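Alpha-1,3-glucanase (Streptomyces thermodiastaticus, PDB 7C7D) hydrolyses alpha-1,3-glucan as a thermostable glycoside hydrolase of family GH87, the deposited model being its catalytic unit. Local coordinates at residues A206-V211 with V239-P244; L331-T336 with D353-N358. All blocks are in the same frame, centred on the assembly; numbering follows the deposited sequence. Where two conformers were deposited one is given.

In the fold
Both contacts pair neighbouring parallel strands within the pectate lyase-like part of the chain, a right-handed beta-helix in this family. The centre of contact 1 (206-211 with 239-244) lies at one end of the beta-helix, about 31 Å from the centre of the chain, and alpha-helix 225-234 packs against this contact. The centre of contact 2 (331-336 with 353-358) lies deeper, about 13 Å from the chain centre, with further strands of its sheet on both sides. The centres of contact 1 and contact 2 are about 27 Å apart. The nearest atoms of contacts 1 and 2 are about 15 Å apart, so they do not touch. No substrate is bound in the entry. The calcium ion is held by other residues, among them E63 and D191.

Contact 1. Residues A206-V211 with V239-P244; sequences AGSVSV and VVWIPP
S208-V211 runs beside V239-I242 as a short parallel pair, in which V209 N binds V239 O at 2.9 Å, W241 N binds V209 O, and V211 N binds W241 O. The donor W241 N stands 44° out of the carbonyl plane of V209, whereas V209 N lies in the carbonyl plane of V239. A water bridges G207 O and V239 N beyond the first of these bonds. V209 and V240 point to one face of the sheet, S210 and W241 to the other. On the W241 face, S210 OG meets P243 CG at 3.4 Å and lies at the edge of the indole, near its plane. This placement follows from OG standing anti to N of S210 (chi1 173°). The hydroxyl is hydrogen-bonded to T212 OG1. S208 OG sits over W241 CB at 3.6 Å and bonds to P205 and Q204. V211 divides its methyls between two partners. The V211 and V240 side chains cross at about a right angle, with V211 CG1 a tight 3.5 Å from V240 CG1. V211 CG2 reaches P243 CD at 3.8 Å. F228 and A231 of helix 225-234 also touch V211. Replacing V211 with an alanine would probably leave a gap between V240 and P243 and weaken the seat of the helix. The chemistry is therefore divided: main-chain bonds set the pairing, valine methyls join it to the helix, and serine hydroxyls on the tryptophan side are satisfied by nearby loop residues.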
loop_
_atom_site.group_PDB
_atom_site.type_symbol
_atom_site.label_atom_id
_atom_site.label_comp_id
_atom_site.label_asym_id
_atom_site.label_seq_id
_atom_site.Cartn_x
_atom_site.Cartn_y
_atom_site.Cartn_z
ATOM N N ALA A 206 31.327 13.893 3.242
ATOM C CA ALA A 206 32.226 14.870 3.839
ATOM C C ALA A 206 31.435 16.013 4.461
ATOM O O ALA A 206 30.477 16.523 3.873
ATOM C CB ALA A 206 33.179 15.416 2.775
ATOM N N GLY A 207 31.840 16.412 5.666
ATOM C CA GLY A 207 31.206 17.511 6.360
ATOM C C GLY A 207 29.963 17.156 7.145
ATOM O O GLY A 207 29.400 18.036 7.810
ATOM N N SER A 208 29.514 15.906 7.099
ATOM C CA SER A 208 28.321 15.533 7.838
ATOM C C SER A 208 28.641 15.337 9.319
ATOM O O SER A 208 29.789 15.110 9.715
ATOM C CB SER A 208 27.695 14.265 7.253
ATOM O OG SER A 208 28.613 13.191 7.265
ATOM N N VAL A 209 27.601 15.446 10.141
ATOM C CA VAL A 209 27.700 15.279 11.587
ATOM C C VAL A 209 27.142 13.906 11.926
ATOM O O VAL A 209 25.963 13.635 11.681
ATOM C CB VAL A 209 26.909 16.373 12.323
ATOM C CG1 VAL A 209 26.926 16.124 13.829
ATOM C CG2 VAL A 209 27.457 17.747 11.987
ATOM N N SER A 210 27.973 13.039 12.493
ATOM C CA SER A 210 27.535 11.688 12.823
ATOM C C SER A 210 26.770 11.672 14.141
ATOM O O SER A 210 27.176 12.312 15.117
ATOM C CB SER A 210 28.740 10.755 12.924
ATOM O OG SER A 210 28.344 9.477 13.392
ATOM N N VAL A 211 25.664 10.917 14.169
ATOM C CA VAL A 211 24.901 10.767 15.407
ATOM C C VAL A 211 25.729 10.087 16.489
ATOM O O VAL A 211 25.525 10.340 17.680
ATOM C CB VAL A 211 23.561 10.035 15.171
ATOM C CG1 VAL A 211 22.657 10.845 14.276
ATOM C CG2 VAL A 211 23.791 8.649 14.593
ATOM N N VAL A 239 24.111 17.927 6.832
ATOM C CA VAL A 239 23.795 16.507 6.777
ATOM C C VAL A 239 24.116 15.879 8.121
ATOM O O VAL A 239 25.224 16.050 8.644
ATOM C CB VAL A 239 24.579 15.802 5.655
ATOM C CG1 VAL A 239 24.306 14.301 5.675
ATOM C CG2 VAL A 239 24.234 16.410 4.304
ATOM N N VAL A 240 23.147 15.159 8.673
ATOM C CA VAL A 240 23.358 14.270 9.804
ATOM C C VAL A 240 23.557 12.865 9.255
ATOM O O VAL A 240 22.727 12.366 8.482
ATOM C CB VAL A 240 22.163 14.311 10.768
ATOM C CG1 VAL A 240 22.329 13.258 11.829
ATOM C CG2 VAL A 240 22.037 15.682 11.397
ATOM N N TRP A 241 24.643 12.227 9.663
ATOM C CA TRP A 241 25.006 10.899 9.193
ATOM C C TRP A 241 24.619 9.868 10.245
ATOM O O TRP A 241 24.903 10.049 11.435
ATOM C CB TRP A 241 26.512 10.838 8.949
ATOM C CG TRP A 241 27.032 9.486 8.596
ATOM C CD1 TRP A 241 27.898 8.725 9.328
ATOM C CD2 TRP A 241 26.743 8.739 7.412
ATOM N NE1 TRP A 241 28.164 7.547 8.671
ATOM C CE2 TRP A 241 27.465 7.530 7.493
ATOM C CE3 TRP A 241 25.937 8.970 6.293
ATOM C CZ2 TRP A 241 27.410 6.559 6.495
ATOM C CZ3 TRP A 241 25.889 8.008 5.300
ATOM C CH2 TRP A 241 26.620 6.816 5.409
ATOM N N ILE A 242 23.968 8.799 9.799
ATOM C CA ILE A 242 23.603 7.678 10.661
ATOM C C ILE A 242 24.451 6.487 10.230
ATOM O O ILE A 242 24.131 5.836 9.222
ATOM C CB ILE A 242 22.107 7.340 10.548
ATOM C CG1 ILE A 242 21.224 8.565 10.809
ATOM C CG2 ILE A 242 21.751 6.215 11.504
ATOM C CD1 ILE A 242 19.752 8.333 10.466
ATOM N N PRO A 243 25.529 6.165 10.940
ATOM C CA PRO A 243 26.370 5.020 10.555
ATOM C C PRO A 243 25.596 3.718 10.646
ATOM O O PRO A 243 24.562 3.649 11.327
ATOM C CB PRO A 243 27.503 5.047 11.595
ATOM C CG PRO A 243 27.476 6.417 12.194
ATOM C CD PRO A 243 26.048 6.870 12.125
ATOM N N PRO A 244 26.069 2.661 9.983
ATOM C CA PRO A 244 25.452 1.340 10.159
ATOM C C PRO A 244 25.315 0.984 11.633
ATOM O O PRO A 244 26.224 1.208 12.435
ATOM C CB PRO A 244 26.431 0.401 9.448
ATOM C CG PRO A 244 27.054 1.254 8.393
ATOM C CD PRO A 244 27.155 2.637 8.986
HETATM O O HOH W 1 26.748 18.992 7.540
#

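Contact 2. Residues L331-T336 with D353-N358; sequences LWLTGT and DGLNLN
L331-L333 and L355-L357 are adjacent strands in a long parallel sheet that forms one wall of the beta-helix; most of the touching residues are buried. Their directions differ by 6° and their axes approach to 4.8 Å. The backbone ladder alternates between the strands. N356 N binds L331 O at 2.9 Å, and L333 N binds N356 O at the same length with a C=O...N angle of 176°. L331 N to G354 O and N358 N to L333 O extend it at the two ends. L331, L333, L355 and L357 point to one face. There L333 CD1 packs on L357 CD2 at 3.6 Å, the two side chains lying side by side and pointing the same way. L333 CD1 also meets L355 CD1, at 4.1 Å, in an oblique crossing. L355 CG is anti to its own N (chi1 173°), and CD1 thereby also reaches L331 CB. V309, V342 and I347 add to this apolar layer. W332 and N356 share the other face. T334 CG2 stands 3.4 Å above the W332 ring plane, toward its rim, and also meets N358 O at 3.6 Å. A water accepts from G335 N and donates to N358 O, joining the two segments just past the last ladder bond. Parallel strands in register, with leucines stacked along the inner face, are characteristic of successive coils in a parallel beta-helix of the pectate lyase-like fold.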
loop_
_atom_site.group_PDB
_atom_site.type_symbol
_atom_site.label_atom_id
_atom_site.label_comp_id
_atom_site.label_asym_id
_atom_site.label_seq_id
_atom_site.Cartn_x
_atom_site.Cartn_y
_atom_site.Cartn_z
ATOM N N LEU A 331 3.376 7.436 6.923
ATOM C CA LEU A 331 3.436 8.895 6.907
ATOM C C LEU A 331 2.017 9.430 6.995
ATOM O O LEU A 331 1.231 9.281 6.052
ATOM C CB LEU A 331 4.140 9.429 5.658
ATOM C CG LEU A 331 5.613 9.049 5.466
ATOM C CD1 LEU A 331 5.773 7.721 4.725
ATOM C CD2 LEU A 331 6.365 10.153 4.730
ATOM N N TRP A 332 1.694 10.024 8.136
ATOM C CA TRP A 332 0.423 10.699 8.340
ATOM C C TRP A 332 0.742 12.180 8.222
ATOM O O TRP A 332 1.319 12.772 9.136
ATOM C CB TRP A 332 -0.126 10.336 9.713
ATOM C CG TRP A 332 -1.470 10.890 9.920
ATOM C CD1 TRP A 332 -2.633 10.405 9.408
ATOM C CD2 TRP A 332 -1.804 12.067 10.656
ATOM N NE1 TRP A 332 -3.679 11.198 9.797
ATOM C CE2 TRP A 332 -3.197 12.225 10.568
ATOM C CE3 TRP A 332 -1.061 12.997 11.390
ATOM C CZ2 TRP A 332 -3.869 13.275 11.190
ATOM C CZ3 TRP A 332 -1.725 14.033 12.013
ATOM C CH2 TRP A 332 -3.116 14.165 11.909
ATOM N N LEU A 333 0.414 12.769 7.075
ATOM C CA LEU A 333 0.904 14.091 6.710
ATOM C C LEU A 333 -0.219 15.115 6.786
ATOM O O LEU A 333 -1.308 14.903 6.237
ATOM C CB LEU A 333 1.522 14.068 5.310
ATOM C CG LEU A 333 2.798 13.218 5.226
ATOM C CD1 LEU A 333 3.120 12.805 3.787
ATOM C CD2 LEU A 333 3.984 13.952 5.852
ATOM N N THR A 334 0.056 16.223 7.468
ATOM C CA THR A 334 -0.892 17.313 7.611
ATOM C C THR A 334 -0.131 18.622 7.510
ATOM O O THR A 334 1.092 18.658 7.644
ATOM C CB THR A 334 -1.557 17.290 8.993
ATOM O OG1 THR A 334 -0.548 17.387 10.014
ATOM C CG2 THR A 334 -2.351 16.013 9.187
ATOM N N GLY A 335 -0.870 19.706 7.292
ATOM C CA GLY A 335 -0.239 21.012 7.308
ATOM C C GLY A 335 0.624 21.235 6.078
ATOM O O GLY A 335 0.350 20.727 4.987
ATOM N N THR A 336 1.692 22.003 6.262
ATOM C CA THR A 336 2.521 22.403 5.130
ATOM C C THR A 336 3.495 21.292 4.764
ATOM O O THR A 336 4.378 20.944 5.556
ATOM C CB THR A 336 3.281 23.681 5.462
ATOM O OG1 THR A 336 2.342 24.707 5.794
ATOM C CG2 THR A 336 4.127 24.132 4.271
ATOM N N ASP A 353 -2.959 2.971 7.473
ATOM C CA ASP A 353 -2.564 3.375 6.126
ATOM C C ASP A 353 -1.046 3.384 5.961
ATOM O O ASP A 353 -0.288 3.624 6.903
ATOM C CB ASP A 353 -3.050 4.802 5.838
ATOM C CG ASP A 353 -4.559 4.918 5.643
ATOM O OD1 ASP A 353 -5.320 3.986 5.956
ATOM O OD2 ASP A 353 -4.984 5.985 5.161
ATOM N N GLY A 354 -0.601 3.198 4.718
ATOM C CA GLY A 354 0.808 3.406 4.433
ATOM C C GLY A 354 1.182 4.876 4.462
ATOM O O GLY A 354 2.129 5.284 5.146
ATOM N N LEU A 355 0.451 5.692 3.708
ATOM C CA LEU A 355 0.645 7.129 3.682
ATOM C C LEU A 355 -0.716 7.774 3.478
ATOM O O LEU A 355 -1.511 7.311 2.657
ATOM C CB LEU A 355 1.606 7.535 2.551
ATOM C CG LEU A 355 1.796 9.029 2.262
ATOM C CD1 LEU A 355 3.194 9.288 1.698
ATOM C CD2 LEU A 355 0.739 9.560 1.286
ATOM N N ASN A 356 -0.967 8.854 4.214
ATOM C CA ASN A 356 -2.190 9.627 4.072
ATOM C C ASN A 356 -1.841 11.102 3.986
ATOM O O ASN A 356 -1.194 11.642 4.884
ATOM C CB ASN A 356 -3.127 9.375 5.254
ATOM C CG ASN A 356 -4.534 9.867 4.992
ATOM O OD1 ASN A 356 -4.741 10.791 4.208
ATOM N ND2 ASN A 356 -5.514 9.234 5.622
ATOM N N LEU A 357 -2.265 11.754 2.903
ATOM C CA LEU A 357 -2.192 13.210 2.809
ATOM C C LEU A 357 -3.484 13.737 3.412
ATOM O O LEU A 357 -4.501 13.884 2.732
ATOM C CB LEU A 357 -2.020 13.660 1.365
ATOM C CG LEU A 357 -0.803 13.109 0.620
ATOM C CD1 LEU A 357 -0.720 13.719 -0.774
ATOM C CD2 LEU A 357 0.476 13.373 1.394
ATOM N N ASN A 358 -3.450 14.006 4.715
ATOM C CA ASN A 358 -4.655 14.410 5.443
ATOM C C ASN A 358 -4.779 15.935 5.463
ATOM O O ASN A 358 -4.656 16.600 6.490
ATOM C CB ASN A 358 -4.662 13.813 6.846
ATOM C CG ASN A 358 -5.993 13.993 7.553
ATOM O OD1 ASN A 358 -7.016 14.271 6.923
ATOM N ND2 ASN A 358 -5.987 13.835 8.868
HETATM O O HOH W 2 -3.714 19.162 7.226
#